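Thioredoxin (Bacillus cereus, PDB 3ZIT) probably transfers electrons as a small glutaredoxin-like redox protein that cycles between dithiol and disulfide forms. Local coordinates at residues K19-H24 with F66-L71. The protein carries 1 engineered substitution. Sequence-based numbering, arbitrary orientation.
Sequences KEFLKH and FQIEKL
The flat ring of F21 and the beta-branch methyl of I68 make the closest approach between segments 19-24 and 66-71. This methyl, CG2 of I68, sits over one face of the F21 ring, 4.1 Å from its centroid and 18° off the normal, a CH-pi contact displaced toward the rim, where CZ is the nearest carbon at 3.9 Å. With CG anti to the backbone N (chi1 171°), F21 reaches out from its helix, and the two side chains run antiparallel, passing alongside one another. One turn further along, CD1 of L71 lies in the dip between F21 and L22, approaching the ring obliquely, 4.5 Å from both F21 CD2 and L22 CD2, a looser fit than that of I68. The flat ring of F21 gives a methyl a broad surface to lie on, while the branched leucines fill space with small bumps. Q67 occupies the N-cap position of helix 68-75, just before I68. Both helices lie on the same side of the sheet, as in the thioredoxin fold; L22 also reaches V6 of strand 4-8, and F21 packs against F66 of the second subunit. No hydrogen bond or salt bridge joins the two segments, so their buried association rests on apolar shape matching.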
loop_
_atom_site.group_PDB
_atom_site.type_symbol
_atom_site.label_atom_id
_atom_site.label_comp_id
_atom_site.label_asym_id
_atom_site.label_seq_id
_atom_site.Cartn_x
_atom_site.Cartn_y
_atom_site.Cartn_z
ATOM N N LYS B 19 -5.247 -4.466 0.669
ATOM C CA LYS B 19 -6.340 -4.772 -0.253
ATOM C C LYS B 19 -6.282 -3.881 -1.495
ATOM O O LYS B 19 -6.479 -4.364 -2.601
ATOM C CB LYS B 19 -7.669 -4.610 0.457
ATOM C CG LYS B 19 -8.019 -5.674 1.454
ATOM C CD LYS B 19 -9.226 -5.252 2.355
ATOM C CE LYS B 19 -9.938 -6.112 3.274
ATOM N NZ LYS B 19 -11.100 -5.201 3.518
ATOM N N GLU B 20 -6.008 -2.589 -1.330
ATOM C CA GLU B 20 -5.933 -1.713 -2.483
ATOM C C GLU B 20 -4.802 -2.045 -3.385
ATOM O O GLU B 20 -4.924 -1.917 -4.616
ATOM C CB GLU B 20 -5.966 -0.256 -2.038
ATOM C CG GLU B 20 -7.327 0.103 -1.341
ATOM C CD GLU B 20 -8.558 -0.029 -2.288
ATOM O OE1 GLU B 20 -8.402 0.415 -3.434
ATOM O OE2 GLU B 20 -9.673 -0.535 -1.893
ATOM N N PHE B 21 -3.651 -2.426 -2.811
ATOM C CA PHE B 21 -2.506 -2.929 -3.582
ATOM C C PHE B 21 -2.965 -4.168 -4.444
ATOM O O PHE B 21 -2.643 -4.265 -5.605
ATOM C CB PHE B 21 -1.380 -3.229 -2.640
ATOM C CG PHE B 21 -0.224 -3.954 -3.294
ATOM C CD1 PHE B 21 0.709 -3.171 -4.029
ATOM C CD2 PHE B 21 -0.082 -5.299 -3.225
ATOM C CE1 PHE B 21 1.774 -3.719 -4.703
ATOM C CE2 PHE B 21 1.027 -5.944 -3.915
ATOM C CZ PHE B 21 1.921 -5.059 -4.600
ATOM N N LEU B 22 -3.591 -5.105 -3.779
ATOM C CA LEU B 22 -4.056 -6.295 -4.494
ATOM C C LEU B 22 -5.063 -5.936 -5.571
ATOM O O LEU B 22 -4.962 -6.476 -6.688
ATOM C CB LEU B 22 -4.679 -7.281 -3.498
ATOM C CG LEU B 22 -3.711 -7.889 -2.541
ATOM C CD1 LEU B 22 -4.532 -8.693 -1.459
ATOM C CD2 LEU B 22 -2.600 -8.673 -3.141
ATOM N N LYS B 23 -5.996 -5.031 -5.307
ATOM C CA LYS B 23 -6.943 -4.570 -6.331
ATOM C C LYS B 23 -6.248 -3.918 -7.469
ATOM O O LYS B 23 -6.572 -4.129 -8.638
ATOM C CB LYS B 23 -8.002 -3.699 -5.735
ATOM C CG LYS B 23 -8.992 -4.349 -4.901
ATOM C CD LYS B 23 -9.769 -3.304 -4.066
ATOM C CE LYS B 23 -11.118 -2.913 -4.508
ATOM N NZ LYS B 23 -11.471 -1.912 -3.436
ATOM N N HIS B 24 -5.300 -3.042 -7.177
ATOM C CA HIS B 24 -4.596 -2.362 -8.276
ATOM C C HIS B 24 -3.829 -3.320 -9.194
ATOM O O HIS B 24 -3.679 -3.048 -10.393
ATOM C CB HIS B 24 -3.644 -1.343 -7.664
ATOM C CG HIS B 24 -3.056 -0.487 -8.723
ATOM N ND1 HIS B 24 -3.807 0.318 -9.546
ATOM C CD2 HIS B 24 -1.813 -0.516 -9.209
ATOM C CE1 HIS B 24 -2.982 0.847 -10.431
ATOM N NE2 HIS B 24 -1.760 0.373 -10.228
ATOM N N PHE B 66 2.479 -6.395 7.452
ATOM C CA PHE B 66 2.611 -5.522 6.257
ATOM C C PHE B 66 3.891 -5.817 5.536
ATOM O O PHE B 66 4.905 -5.324 5.939
ATOM C CB PHE B 66 2.511 -4.066 6.701
ATOM C CG PHE B 66 2.380 -3.094 5.616
ATOM C CD1 PHE B 66 1.181 -3.010 4.965
ATOM C CD2 PHE B 66 3.449 -2.314 5.146
ATOM C CE1 PHE B 66 0.972 -2.081 3.924
ATOM C CE2 PHE B 66 3.311 -1.413 4.084
ATOM C CZ PHE B 66 2.055 -1.290 3.515
ATOM N N GLN B 67 3.842 -6.666 4.519
ATOM C CA GLN B 67 5.023 -7.135 3.793
ATOM C C GLN B 67 4.696 -7.032 2.307
ATOM O O GLN B 67 4.446 -8.067 1.630
ATOM C CB GLN B 67 5.404 -8.577 4.128
ATOM C CG GLN B 67 5.740 -8.787 5.600
ATOM C CD GLN B 67 6.270 -10.197 5.773
ATOM O OE1 GLN B 67 7.278 -10.578 5.143
ATOM N NE2 GLN B 67 5.686 -11.005 6.651
ATOM N N ILE B 68 4.804 -5.836 1.764
ATOM C CA ILE B 68 4.374 -5.648 0.353
ATOM C C ILE B 68 5.288 -6.372 -0.633
ATOM O O ILE B 68 4.810 -7.000 -1.576
ATOM C CB ILE B 68 4.298 -4.157 0.017
ATOM C CG1 ILE B 68 3.262 -3.436 0.865
ATOM C CG2 ILE B 68 4.030 -3.957 -1.469
ATOM C CD1 ILE B 68 1.808 -3.981 0.743
ATOM N N GLU B 69 6.619 -6.266 -0.443
ATOM C CA GLU B 69 7.553 -6.917 -1.389
ATOM C C GLU B 69 7.398 -8.440 -1.355
ATOM O O GLU B 69 7.424 -9.078 -2.381
ATOM C CB GLU B 69 9.005 -6.465 -1.168
ATOM C CG GLU B 69 9.217 -5.024 -1.599
ATOM C CD GLU B 69 10.585 -4.667 -2.189
ATOM O OE1 GLU B 69 11.591 -4.661 -1.430
ATOM O OE2 GLU B 69 10.690 -4.375 -3.393
ATOM N N LYS B 70 7.189 -9.003 -0.188
ATOM C CA LYS B 70 7.014 -10.473 -0.086
ATOM C C LYS B 70 5.710 -10.850 -0.759
ATOM O O LYS B 70 5.648 -11.839 -1.484
ATOM C CB LYS B 70 6.977 -10.850 1.390
ATOM C CG LYS B 70 6.771 -12.301 1.641
ATOM C CD LYS B 70 7.899 -13.061 1.244
ATOM C CE LYS B 70 7.888 -14.477 1.826
ATOM N NZ LYS B 70 9.010 -15.230 1.295
ATOM N N LEU B 71 4.645 -10.082 -0.604
ATOM C CA LEU B 71 3.400 -10.352 -1.378
ATOM C C LEU B 71 3.644 -10.326 -2.874
ATOM O O LEU B 71 3.144 -11.194 -3.577
ATOM C CB LEU B 71 2.362 -9.341 -0.983
ATOM C CG LEU B 71 1.736 -9.329 0.288
ATOM C CD1 LEU B 71 0.497 -8.296 0.037
ATOM C CD2 LEU B 71 1.126 -10.634 0.620
#